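PDB 3FK8: disulphide isomerase from Xylella fastidiosa, which probably rearranges disulphide bonds in other proteins as a thiol-disulphide isomerase with a thioredoxin-like fold. Local coordinates for residues Leu22-Arg27 and His63-Lys68; Leu34-Asn39 and Gly85-Asp90; Asn53-Ala58 and Gly123-Phe128; Pro93-Val98 and Tyr106-Gly111. One frame throughout, in Å; residues are numbered along the deposited sequence.

Overall arrangement
Four contacts of a thioredoxin-like fold join strand to strand, helix or loop to strand, and helix to helix. Interactions 1, 2 and 4 are buried; interaction 3 is partly buried, with an exposed lysine. Interactions 2 and 4, centres about 7 Å apart, work on neighbouring strands 32-37 and 94-98: the first is purely apolar, the second a hairpin held by backbone bonds and one threonine hydroxyl. Interaction 1, at outermost strand 65-70, pairs helix 14-28 with a glutamate through van der Waals contacts; a backbone hydrogen bond between Val67 and Val35, on neighbouring strands, links it to interaction 2. Interaction 3 lays a lysine on a tyrosine; from helix 121-132, Phe127 reaches Thr108 and Tyr106 of interaction 4.

Interaction 1 of 4, residues Leu22-Arg27 and His63-Lys68; sequences LAAGKR and HFEVVK
Glu65, Ala24 and Gly25 make this contact, in which helix 14-28 of the thioredoxin-like fold lies against the start of strand 65-70, an outermost strand of the sheet. Glu65 gives by far the largest share of the buried surface, and both its CG methylene and its carboxylate touch the helix. Its CG stands beside its own backbone N (chi1 -65°), and a second turn at chi2 (-62°) bends the chain, so that the methylene rests on the helix backbone while the acid group swings along it to the neighbouring residue. The methylene lies on the bare backbone of Gly25, where the CA atoms of Gly25 and Glu65 are 6.0 Å apart. The methyl of Ala24, directed at the strand, packs against the carboxylate, with CB 3.7 Å from both CD and OE1 of Glu65. All of this is van der Waals packing. Beyond the two segments, OE2 of Glu65 has a long, weak ion pair with Lys30. Farther along the strand, Val67 continues the helix-to-sheet packing on Val18 and Ala21. At the centre of the contact, CG of Glu65 sits 3.6 Å from N of Gly25.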
loop_
_atom_site.group_PDB
_atom_site.type_symbol
_atom_site.label_atom_id
_atom_site.label_comp_id
_atom_site.label_asym_id
_atom_site.label_seq_id
_atom_site.Cartn_x
_atom_site.Cartn_y
_atom_site.Cartn_z
ATOM N N LEU A 22 -10.835 -6.028 -2.192
ATOM C CA LEU A 22 -11.201 -6.055 -3.597
ATOM C C LEU A 22 -12.720 -6.165 -3.763
ATOM O O LEU A 22 -13.292 -5.548 -4.671
ATOM C CB LEU A 22 -10.442 -7.157 -4.377
ATOM C CG LEU A 22 -8.913 -6.956 -4.490
ATOM C CD1 LEU A 22 -8.358 -8.212 -5.145
ATOM C CD2 LEU A 22 -8.517 -5.767 -5.311
ATOM N N ALA A 23 -13.381 -6.911 -2.869
ATOM C CA ALA A 23 -14.835 -7.014 -2.910
ATOM C C ALA A 23 -15.474 -5.643 -2.625
ATOM O O ALA A 23 -16.466 -5.239 -3.249
ATOM C CB ALA A 23 -15.323 -8.072 -1.919
ATOM N N ALA A 24 -14.869 -4.914 -1.685
ATOM C CA ALA A 24 -15.342 -3.575 -1.310
ATOM C C ALA A 24 -15.138 -2.606 -2.472
ATOM O O ALA A 24 -16.010 -1.768 -2.731
ATOM C CB ALA A 24 -14.608 -3.081 -0.072
ATOM N N GLY A 25 -13.993 -2.692 -3.149
ATOM C CA GLY A 25 -13.734 -1.874 -4.322
ATOM C C GLY A 25 -14.695 -2.137 -5.453
ATOM O O GLY A 25 -15.114 -1.204 -6.136
ATOM N N LYS A 26 -14.994 -3.405 -5.707
ATOM C CA LYS A 26 -16.002 -3.720 -6.724
ATOM C C LYS A 26 -17.363 -3.109 -6.361
ATOM O O LYS A 26 -17.998 -2.471 -7.200
ATOM C CB LYS A 26 -16.117 -5.225 -6.927
ATOM C CG LYS A 26 -17.348 -5.633 -7.690
ATOM C CD LYS A 26 -17.516 -7.111 -7.568
ATOM C CE LYS A 26 -16.313 -7.838 -8.154
ATOM N NZ LYS A 26 -16.507 -8.117 -9.608
ATOM N N ARG A 27 -17.767 -3.284 -5.102
ATOM C CA ARG A 27 -19.040 -2.773 -4.583
ATOM C C ARG A 27 -19.144 -1.254 -4.691
ATOM O O ARG A 27 -20.187 -0.713 -5.108
ATOM C CB ARG A 27 -19.179 -3.187 -3.120
ATOM C CG ARG A 27 -20.496 -2.817 -2.478
ATOM C CD ARG A 27 -20.454 -3.093 -0.984
ATOM N NE ARG A 27 -19.673 -2.106 -0.239
ATOM C CZ ARG A 27 -18.758 -2.414 0.680
ATOM N NH1 ARG A 27 -18.515 -3.692 0.984
ATOM N NH2 ARG A 27 -18.093 -1.447 1.314
ATOM N N HIS A 63 -10.751 7.914 -2.314
ATOM C CA HIS A 63 -10.448 7.291 -3.595
ATOM C C HIS A 63 -10.143 5.823 -3.602
ATOM O O HIS A 63 -10.273 5.211 -4.671
ATOM C CB HIS A 63 -9.299 8.024 -4.250
ATOM C CG HIS A 63 -9.683 9.375 -4.699
ATOM N ND1 HIS A 63 -9.376 10.494 -3.971
ATOM C CD2 HIS A 63 -10.413 9.794 -5.760
ATOM C CE1 HIS A 63 -9.881 11.558 -4.575
ATOM N NE2 HIS A 63 -10.494 11.159 -5.668
ATOM N N PHE A 64 -9.773 5.228 -2.472
ATOM C CA PHE A 64 -9.279 3.845 -2.450
ATOM C C PHE A 64 -9.861 3.032 -1.346
ATOM O O PHE A 64 -10.232 3.559 -0.281
ATOM C CB PHE A 64 -7.754 3.835 -2.192
ATOM C CG PHE A 64 -6.945 4.548 -3.237
ATOM C CD1 PHE A 64 -6.637 3.893 -4.435
ATOM C CD2 PHE A 64 -6.439 5.853 -2.993
ATOM C CE1 PHE A 64 -5.899 4.549 -5.399
ATOM C CE2 PHE A 64 -5.699 6.507 -3.962
ATOM C CZ PHE A 64 -5.411 5.838 -5.169
ATOM N N GLU A 65 -9.940 1.734 -1.582
ATOM C CA GLU A 65 -9.967 0.761 -0.480
ATOM C C GLU A 65 -8.510 0.447 -0.218
ATOM O O GLU A 65 -7.691 0.575 -1.143
ATOM C CB GLU A 65 -10.727 -0.492 -0.906
ATOM C CG GLU A 65 -12.232 -0.236 -1.193
ATOM C CD GLU A 65 -13.005 0.260 0.007
ATOM O OE1 GLU A 65 -12.738 -0.185 1.152
ATOM O OE2 GLU A 65 -13.886 1.139 -0.183
ATOM N N VAL A 66 -8.125 0.175 1.012
ATOM C CA VAL A 66 -6.675 0.025 1.313
ATOM C C VAL A 66 -6.422 -1.227 2.148
ATOM O O VAL A 66 -7.190 -1.553 3.068
ATOM C CB VAL A 66 -6.171 1.180 2.162
ATOM C CG1 VAL A 66 -4.675 1.055 2.461
ATOM C CG2 VAL A 66 -6.447 2.501 1.522
ATOM N N VAL A 67 -5.347 -1.937 1.813
ATOM C CA VAL A 67 -4.871 -3.108 2.577
ATOM C C VAL A 67 -3.378 -2.988 2.742
ATOM O O VAL A 67 -2.682 -2.779 1.750
ATOM C CB VAL A 67 -5.133 -4.460 1.866
ATOM C CG1 VAL A 67 -4.548 -5.650 2.659
ATOM C CG2 VAL A 67 -6.607 -4.666 1.636
ATOM N N LYS A 68 -2.895 -3.154 3.979
ATOM C CA LYS A 68 -1.455 -3.238 4.264
ATOM C C LYS A 68 -1.025 -4.672 4.361
ATOM O O LYS A 68 -1.689 -5.422 5.091
ATOM C CB LYS A 68 -1.087 -2.485 5.533
ATOM C CG LYS A 68 -0.937 -0.972 5.309
ATOM C CD LYS A 68 -0.469 -0.262 6.587
ATOM C CE LYS A 68 -1.657 0.100 7.450
ATOM N NZ LYS A 68 -1.296 0.912 8.677
#

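Interaction 2 of 4, residues Leu34-Asn39 and Gly85-Asp90; sequences LVFGAN and GDPIQD
Pro87 lies over the ring of Phe36 and Ile88 packs at its CB, Phe36 being the residue through which strand 32-37 of the thioredoxin-like sheet meets the loop between helix 78-83 and strand 94-98. The loop enters through Gly85, whose positive phi suits a glycine, and Asp86, whose carbonyl takes a bond from N of Gln89 and helps to curl the turn. Pro87 comes next and makes a CH-pi contact: its CG lies over one face of the Phe36 ring, 3.9 Å from the centroid and 22° off the normal, displaced toward the CD2-CE2 rim. Its nearest ring atom is CE2 of Phe36, 3.6 Å from CG of Pro87. Ile88 then brings its CG2 methyl to the root of the same side chain, 3.5 Å from CB of Phe36. Because CG1 of Ile88 sits between its own N and carbonyl carbon (chi1 72°), it is the CG2 branch that reaches Phe36. Ser81 touches all three side chains from helix 78-83, while Ile69 and Val96 flank Phe36 within the sheet. With methyl, ring methylene and aromatic face as the meeting surfaces, the loop is held to the strand here by dispersion and the exclusion of water.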
loop_
_atom_site.group_PDB
_atom_site.type_symbol
_atom_site.label_atom_id
_atom_site.label_comp_id
_atom_site.label_asym_id
_atom_site.label_seq_id
_atom_site.Cartn_x
_atom_site.Cartn_y
_atom_site.Cartn_z
ATOM N N LEU A 34 -2.940 -1.682 -2.455
ATOM C CA LEU A 34 -2.195 -2.659 -1.663
ATOM C C LEU A 34 -0.827 -2.052 -1.297
ATOM O O LEU A 34 -0.083 -1.639 -2.197
ATOM C CB LEU A 34 -1.959 -3.903 -2.480
ATOM C CG LEU A 34 -3.151 -4.626 -3.080
ATOM C CD1 LEU A 34 -2.772 -5.922 -3.775
ATOM C CD2 LEU A 34 -4.210 -4.873 -2.020
ATOM N N VAL A 35 -0.547 -1.984 -0.006
ATOM C CA VAL A 35 0.697 -1.383 0.476
ATOM C C VAL A 35 1.527 -2.466 1.104
ATOM O O VAL A 35 1.145 -3.043 2.137
ATOM C CB VAL A 35 0.463 -0.242 1.502
ATOM C CG1 VAL A 35 1.774 0.421 1.824
ATOM C CG2 VAL A 35 -0.586 0.752 0.959
ATOM N N PHE A 36 2.638 -2.809 0.445
ATOM C CA PHE A 36 3.546 -3.872 0.932
ATOM C C PHE A 36 4.684 -3.256 1.735
ATOM O O PHE A 36 5.372 -2.352 1.259
ATOM C CB PHE A 36 4.137 -4.610 -0.256
ATOM C CG PHE A 36 3.149 -5.429 -1.036
ATOM C CD1 PHE A 36 3.064 -6.821 -0.820
ATOM C CD2 PHE A 36 2.305 -4.850 -1.985
ATOM C CE1 PHE A 36 2.145 -7.583 -1.558
ATOM C CE2 PHE A 36 1.398 -5.646 -2.717
ATOM C CZ PHE A 36 1.330 -6.964 -2.511
ATOM N N GLY A 37 4.936 -3.770 2.936
ATOM C CA GLY A 37 5.977 -3.192 3.765
ATOM C C GLY A 37 6.164 -4.032 5.006
ATOM O O GLY A 37 5.686 -5.180 5.089
ATOM N N ALA A 38 6.837 -3.472 6.009
ATOM C CA ALA A 38 7.082 -4.205 7.234
ATOM C C ALA A 38 7.373 -3.194 8.322
ATOM O O ALA A 38 7.848 -2.077 8.066
ATOM C CB ALA A 38 8.246 -5.166 7.094
ATOM N N ASN A 39 7.212 -3.609 9.579
ATOM C CA ASN A 39 7.392 -2.701 10.705
ATOM C C ASN A 39 8.827 -2.296 10.967
ATOM O O ASN A 39 9.047 -1.226 11.532
ATOM C CB ASN A 39 6.772 -3.324 11.966
ATOM C CG ASN A 39 5.267 -3.406 11.881
ATOM O OD1 ASN A 39 4.609 -2.510 11.369
ATOM N ND2 ASN A 39 4.711 -4.509 12.343
ATOM N N GLY A 85 2.452 -8.755 -9.258
ATOM C CA GLY A 85 3.455 -8.139 -10.103
ATOM C C GLY A 85 4.790 -7.814 -9.465
ATOM O O GLY A 85 5.520 -6.954 -9.990
ATOM N N ASP A 86 5.137 -8.521 -8.385
ATOM C CA ASP A 86 6.422 -8.358 -7.681
ATOM C C ASP A 86 6.734 -6.949 -7.244
ATOM O O ASP A 86 7.866 -6.526 -7.443
ATOM C CB ASP A 86 7.568 -8.904 -8.525
ATOM C CG ASP A 86 7.445 -10.375 -8.783
ATOM O OD1 ASP A 86 7.415 -11.154 -7.804
ATOM O OD2 ASP A 86 7.425 -10.754 -9.976
ATOM N N PRO A 87 5.792 -6.231 -6.635
ATOM C CA PRO A 87 6.048 -4.832 -6.304
ATOM C C PRO A 87 7.266 -4.653 -5.373
ATOM O O PRO A 87 7.899 -3.612 -5.417
ATOM C CB PRO A 87 4.754 -4.425 -5.556
ATOM C CG PRO A 87 4.167 -5.711 -5.087
ATOM C CD PRO A 87 4.442 -6.638 -6.187
ATOM N N ILE A 88 7.552 -5.625 -4.509
ATOM C CA ILE A 88 8.597 -5.437 -3.500
ATOM C C ILE A 88 9.983 -5.686 -4.025
ATOM O O ILE A 88 10.955 -5.397 -3.342
ATOM C CB ILE A 88 8.390 -6.325 -2.249
ATOM C CG1 ILE A 88 8.675 -7.810 -2.536
ATOM C CG2 ILE A 88 7.011 -6.060 -1.694
ATOM C CD1 ILE A 88 8.460 -8.711 -1.340
ATOM N N GLN A 89 10.107 -6.247 -5.223
ATOM C CA GLN A 89 11.474 -6.612 -5.658
ATOM C C GLN A 89 12.342 -5.382 -5.918
ATOM O O GLN A 89 13.551 -5.440 -5.907
ATOM C CB GLN A 89 11.425 -7.689 -6.768
ATOM C CG GLN A 89 10.901 -9.079 -6.248
ATOM C CD GLN A 89 10.997 -10.257 -7.236
ATOM O OE1 GLN A 89 11.293 -10.091 -8.421
ATOM N NE2 GLN A 89 10.700 -11.462 -6.729
ATOM N N ASP A 90 11.684 -4.263 -6.037
ATOM C CA ASP A 90 12.255 -3.054 -6.323
ATOM C C ASP A 90 12.394 -2.149 -5.061
ATOM O O ASP A 90 12.771 -0.982 -5.186
ATOM C CB ASP A 90 11.401 -2.459 -7.477
ATOM C CG ASP A 90 11.476 -3.309 -8.758
ATOM O OD1 ASP A 90 12.592 -3.545 -9.266
ATOM O OD2 ASP A 90 10.430 -3.772 -9.265
#

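Interaction 3 of 4, residues Asn53-Ala58 and Gly123-Phe128; sequences NQKNTA and GIYDFF
Two neighbouring helices of the thioredoxin-like fold, 54-63 and 121-132, run nearly parallel here, their local axes 11° apart and 10.2 Å distant at closest approach. Tyr125 carries the contact. Lys55 lays its extended chain across one face of the Tyr125 ring: CE sits almost over the middle, 3.6 Å from the centroid, in a CH-pi contact, and NZ of Lys55 lies 4.5 Å from that centroid, almost on the ring normal, as a cation-pi partner. In both residues CG is anti to the backbone N, which sends the side chains outward from their helices to meet at about a right angle. At the rim of the same ring, in its plane, stands OD1 of Asn56, 3.3 Å from CD1 of Tyr125; the amide and ring planes differ by 25°. The other end of that amide passes the CG2 methyl of Ile124 and gives its ND2 hydrogen bond to the carbonyl of Ser50, which helps fix the rotation of the group. Just upstream, Asn53 is the N-cap of helix 54-63: its OD1 accepts from N of Asn56 at 2.8 Å, with an N-H...O angle of 160°. Ile124 also packs on Leu47 and Leu51 of helix 42-51. Such side-by-side helix packing, with a capped start to one helix and a lysine laid over a tyrosine face, belongs to a helical layer flanking the thioredoxin-type sheet.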
loop_
_atom_site.group_PDB
_atom_site.type_symbol
_atom_site.label_atom_id
_atom_site.label_comp_id
_atom_site.label_asym_id
_atom_site.label_seq_id
_atom_site.Cartn_x
_atom_site.Cartn_y
_atom_site.Cartn_z
ATOM N N ASN A 53 -2.004 11.562 8.125
ATOM C CA ASN A 53 -2.325 12.976 8.386
ATOM C C ASN A 53 -3.697 13.320 7.797
ATOM O O ASN A 53 -4.286 12.546 7.053
ATOM C CB ASN A 53 -1.170 13.928 8.022
ATOM C CG ASN A 53 -1.048 14.229 6.533
ATOM O OD1 ASN A 53 -1.986 14.060 5.770
ATOM N ND2 ASN A 53 0.120 14.733 6.130
ATOM N N GLN A 54 -4.266 14.462 8.179
ATOM C CA GLN A 54 -5.617 14.776 7.801
ATOM C C GLN A 54 -5.802 14.926 6.280
ATOM O O GLN A 54 -6.743 14.388 5.704
ATOM C CB GLN A 54 -6.062 16.042 8.553
ATOM C CG GLN A 54 -7.529 16.120 8.658
ATOM C CD GLN A 54 -8.023 17.071 9.725
ATOM O OE1 GLN A 54 -7.325 17.964 10.186
ATOM N NE2 GLN A 54 -9.269 16.874 10.109
ATOM N N LYS A 55 -4.906 15.682 5.647
ATOM C CA LYS A 55 -5.009 15.898 4.174
ATOM C C LYS A 55 -4.878 14.575 3.418
ATOM O O LYS A 55 -5.665 14.249 2.525
ATOM C CB LYS A 55 -3.939 16.868 3.677
ATOM C CG LYS A 55 -3.932 17.112 2.218
ATOM C CD LYS A 55 -3.038 18.308 1.863
ATOM C CE LYS A 55 -3.002 18.506 0.340
ATOM N NZ LYS A 55 -2.295 19.789 0.051
ATOM N N ASN A 56 -3.906 13.781 3.818
ATOM C CA ASN A 56 -3.641 12.579 3.074
ATOM C C ASN A 56 -4.688 11.495 3.359
ATOM O O ASN A 56 -5.062 10.736 2.469
ATOM C CB ASN A 56 -2.217 12.075 3.329
ATOM C CG ASN A 56 -1.164 13.016 2.796
ATOM O OD1 ASN A 56 -1.488 13.964 2.067
ATOM N ND2 ASN A 56 0.123 12.757 3.133
ATOM N N THR A 57 -5.156 11.403 4.598
ATOM C CA THR A 57 -6.239 10.454 4.980
ATOM C C THR A 57 -7.458 10.725 4.111
ATOM O O THR A 57 -8.100 9.785 3.651
ATOM C CB THR A 57 -6.715 10.644 6.454
ATOM O OG1 THR A 57 -5.711 10.153 7.312
ATOM C CG2 THR A 57 -8.016 9.853 6.750
ATOM N N ALA A 58 -7.809 12.003 3.931
ATOM C CA ALA A 58 -8.995 12.340 3.188
ATOM C C ALA A 58 -8.831 11.934 1.751
ATOM O O ALA A 58 -9.760 11.375 1.167
ATOM C CB ALA A 58 -9.279 13.869 3.271
ATOM N N GLY A 123 5.020 15.640 -1.180
ATOM C CA GLY A 123 5.499 14.657 -2.170
ATOM C C GLY A 123 4.663 13.383 -2.097
ATOM O O GLY A 123 4.321 12.826 -3.131
ATOM N N ILE A 124 4.317 12.948 -0.880
ATOM C CA ILE A 124 3.507 11.761 -0.721
ATOM C C ILE A 124 2.081 12.017 -1.237
ATOM O O ILE A 124 1.514 11.211 -2.001
ATOM C CB ILE A 124 3.582 11.253 0.752
ATOM C CG1 ILE A 124 4.987 10.701 0.954
ATOM C CG2 ILE A 124 2.496 10.201 1.058
ATOM C CD1 ILE A 124 5.342 10.460 2.411
ATOM N N TYR A 125 1.509 13.170 -0.858
ATOM C CA TYR A 125 0.223 13.555 -1.385
ATOM C C TYR A 125 0.231 13.538 -2.915
ATOM O O TYR A 125 -0.658 12.943 -3.535
ATOM C CB TYR A 125 -0.171 14.944 -0.855
ATOM C CG TYR A 125 -1.501 15.397 -1.430
ATOM C CD1 TYR A 125 -2.697 15.058 -0.802
ATOM C CD2 TYR A 125 -1.564 16.108 -2.641
ATOM C CE1 TYR A 125 -3.946 15.460 -1.343
ATOM C CE2 TYR A 125 -2.770 16.498 -3.188
ATOM C CZ TYR A 125 -3.965 16.164 -2.542
ATOM O OH TYR A 125 -5.183 16.561 -3.063
ATOM N N ASP A 126 1.249 14.151 -3.522
ATOM C CA ASP A 126 1.262 14.292 -4.981
ATOM C C ASP A 126 1.326 12.901 -5.633
ATOM O O ASP A 126 0.728 12.663 -6.706
ATOM C CB ASP A 126 2.438 15.136 -5.450
ATOM C CG ASP A 126 2.263 16.616 -5.160
ATOM O OD1 ASP A 126 1.139 17.039 -4.823
ATOM O OD2 ASP A 126 3.288 17.304 -5.240
ATOM N N PHE A 127 2.104 11.997 -5.038
ATOM C CA PHE A 127 2.244 10.649 -5.594
ATOM C C PHE A 127 0.860 9.981 -5.678
ATOM O O PHE A 127 0.467 9.421 -6.718
ATOM C CB PHE A 127 3.188 9.823 -4.711
ATOM C CG PHE A 127 3.335 8.405 -5.199
ATOM C CD1 PHE A 127 4.335 8.090 -6.096
ATOM C CD2 PHE A 127 2.447 7.417 -4.785
ATOM C CE1 PHE A 127 4.450 6.782 -6.596
ATOM C CE2 PHE A 127 2.557 6.088 -5.277
ATOM C CZ PHE A 127 3.544 5.797 -6.152
ATOM N N PHE A 128 0.107 9.990 -4.591
ATOM C CA PHE A 128 -1.190 9.332 -4.584
ATOM C C PHE A 128 -2.260 10.102 -5.355
ATOM O O PHE A 128 -3.095 9.523 -6.040
ATOM C CB PHE A 128 -1.610 9.006 -3.129
ATOM C CG PHE A 128 -0.770 7.917 -2.522
ATOM C CD1 PHE A 128 -1.052 6.565 -2.852
ATOM C CD2 PHE A 128 0.350 8.184 -1.763
ATOM C CE1 PHE A 128 -0.264 5.539 -2.357
ATOM C CE2 PHE A 128 1.156 7.165 -1.306
ATOM C CZ PHE A 128 0.857 5.840 -1.604
#

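Interaction 4 of 4, residues Pro93-Val98 and Tyr106-Gly111; sequences PAVVVV and YTTKGG
At the edge of the Tyr106 ring, near the ring plane, lies CG2 of Val97, 4.2 Å from CD2 of Tyr106; Phe127 of helix 121-132 also touches this tyrosine. Val97 and Tyr106 face each other across the beta hairpin of strands 94-98 and 104-107, the antiparallel half of the thioredoxin-like sheet. They form a hydrogen-bonded pair: N of Val97 gives a nearly straight bond of 2.8 Å to O of Tyr106 (171° at the hydrogen), whereas the return bond from N of Tyr106 to O of Val97 is weak. Val96 and Thr107 follow as the non-hydrogen-bonded pair on the face that carries Leu34 and Phe36, side by side and pointing the same way; Leu34, Phe36 and Pro87 pack against Val96 there. Beyond Thr107 the regular pairing gives way to a side chain. N of Thr108 still bonds to O of Val95 at 3.0 Å, but N of Val95 is met by the threonine hydroxyl instead of a carbonyl. A chi1 of 49° places OG1 between the backbone N and carbonyl carbon of Thr108 and directs CG2 to the CG2 methyl of Val95, 3.7 Å away. Pro93, which follows a cis peptide bond as in the thioredoxin family, lies on Cys44 of the probable CxxC site; a water donates to its carbonyl and also lies near OG1 of Thr108. The bond from N of Val95 to OG1 of Thr108 is 3.0 Å long, with an angle of 161° at the hydrogen.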
loop_
_atom_site.group_PDB
_atom_site.type_symbol
_atom_site.label_atom_id
_atom_site.label_comp_id
_atom_site.label_asym_id
_atom_site.label_seq_id
_atom_site.Cartn_x
_atom_site.Cartn_y
_atom_site.Cartn_z
ATOM N N PRO A 93 8.703 0.679 1.156
ATOM C CA PRO A 93 7.328 0.270 0.837
ATOM C C PRO A 93 7.078 0.287 -0.634
ATOM O O PRO A 93 7.721 1.019 -1.374
ATOM C CB PRO A 93 6.476 1.331 1.566
ATOM C CG PRO A 93 7.386 2.542 1.596
ATOM C CD PRO A 93 8.765 1.998 1.806
ATOM N N ALA A 94 6.155 -0.544 -1.079
ATOM C CA ALA A 94 5.751 -0.657 -2.489
ATOM C C ALA A 94 4.257 -0.726 -2.567
ATOM O O ALA A 94 3.608 -1.180 -1.639
ATOM C CB ALA A 94 6.379 -1.873 -3.127
ATOM N N VAL A 95 3.687 -0.252 -3.667
ATOM C CA VAL A 95 2.239 -0.260 -3.791
ATOM C C VAL A 95 1.785 -0.903 -5.102
ATOM O O VAL A 95 2.521 -0.893 -6.102
ATOM C CB VAL A 95 1.548 1.115 -3.538
ATOM C CG1 VAL A 95 1.914 1.760 -2.110
ATOM C CG2 VAL A 95 1.961 2.039 -4.538
ATOM N N VAL A 96 0.585 -1.462 -5.042
ATOM C CA VAL A 96 -0.143 -1.929 -6.226
ATOM C C VAL A 96 -1.501 -1.244 -6.191
ATOM O O VAL A 96 -2.149 -1.225 -5.158
ATOM C CB VAL A 96 -0.327 -3.474 -6.229
ATOM C CG1 VAL A 96 -1.098 -3.952 -7.460
ATOM C CG2 VAL A 96 0.991 -4.152 -6.130
ATOM N N VAL A 97 -1.947 -0.715 -7.332
ATOM C CA VAL A 97 -3.302 -0.176 -7.449
ATOM C C VAL A 97 -4.047 -1.221 -8.293
ATOM O O VAL A 97 -3.620 -1.549 -9.407
ATOM C CB VAL A 97 -3.295 1.188 -8.205
ATOM C CG1 VAL A 97 -4.723 1.695 -8.475
ATOM C CG2 VAL A 97 -2.451 2.220 -7.444
ATOM N N VAL A 98 -5.129 -1.761 -7.755
ATOM C CA VAL A 98 -5.945 -2.722 -8.486
ATOM C C VAL A 98 -7.261 -2.011 -8.802
ATOM O O VAL A 98 -7.909 -1.454 -7.898
ATOM C CB VAL A 98 -6.206 -3.981 -7.607
ATOM C CG1 VAL A 98 -6.953 -5.094 -8.371
ATOM C CG2 VAL A 98 -4.853 -4.499 -7.066
ATOM N N TYR A 106 -1.481 -0.432 -11.727
ATOM C CA TYR A 106 -0.184 0.195 -11.559
ATOM C C TYR A 106 0.521 -0.489 -10.412
ATOM O O TYR A 106 -0.120 -0.864 -9.442
ATOM C CB TYR A 106 -0.353 1.691 -11.266
ATOM C CG TYR A 106 0.937 2.413 -10.867
ATOM C CD1 TYR A 106 2.025 2.564 -11.760
ATOM C CD2 TYR A 106 1.077 2.918 -9.587
ATOM C CE1 TYR A 106 3.203 3.238 -11.370
ATOM C CE2 TYR A 106 2.250 3.577 -9.204
ATOM C CZ TYR A 106 3.292 3.730 -10.065
ATOM O OH TYR A 106 4.415 4.406 -9.604
ATOM N N THR A 107 1.822 -0.666 -10.549
ATOM C CA THR A 107 2.660 -1.168 -9.492
ATOM C C THR A 107 3.918 -0.263 -9.413
ATOM O O THR A 107 4.413 0.215 -10.442
ATOM C CB THR A 107 3.022 -2.657 -9.796
ATOM O OG1 THR A 107 1.848 -3.500 -9.742
ATOM C CG2 THR A 107 4.017 -3.171 -8.840
ATOM N N THR A 108 4.483 -0.086 -8.238
ATOM C CA THR A 108 5.775 0.629 -8.146
ATOM C C THR A 108 6.855 -0.357 -8.470
ATOM O O THR A 108 7.057 -1.254 -7.724
ATOM C CB THR A 108 5.967 1.249 -6.800
ATOM O OG1 THR A 108 5.695 0.270 -5.783
ATOM C CG2 THR A 108 4.983 2.411 -6.633
ATOM N N LYS A 109 7.517 -0.209 -9.618
ATOM C CA LYS A 109 8.547 -1.134 -10.046
ATOM C C LYS A 109 9.943 -0.506 -10.047
ATOM O O LYS A 109 10.861 -1.094 -10.596
ATOM C CB LYS A 109 8.194 -1.687 -11.438
ATOM C CG LYS A 109 7.067 -2.687 -11.364
ATOM C CD LYS A 109 7.365 -3.746 -10.305
ATOM C CE LYS A 109 8.235 -4.853 -10.898
ATOM N NZ LYS A 109 8.752 -5.781 -9.856
ATOM N N GLY A 110 10.105 0.720 -9.529
ATOM C CA GLY A 110 11.394 1.416 -9.537
ATOM C C GLY A 110 11.698 1.975 -8.206
ATOM O O GLY A 110 12.451 2.932 -8.101
ATOM N N GLY A 111 11.105 1.380 -7.152
ATOM C CA GLY A 111 11.423 1.852 -5.821
ATOM C C GLY A 111 10.966 3.284 -5.625
ATOM O O GLY A 111 11.543 4.023 -4.830
HETATM O O HOH W 1 8.318 1.727 -4.011
#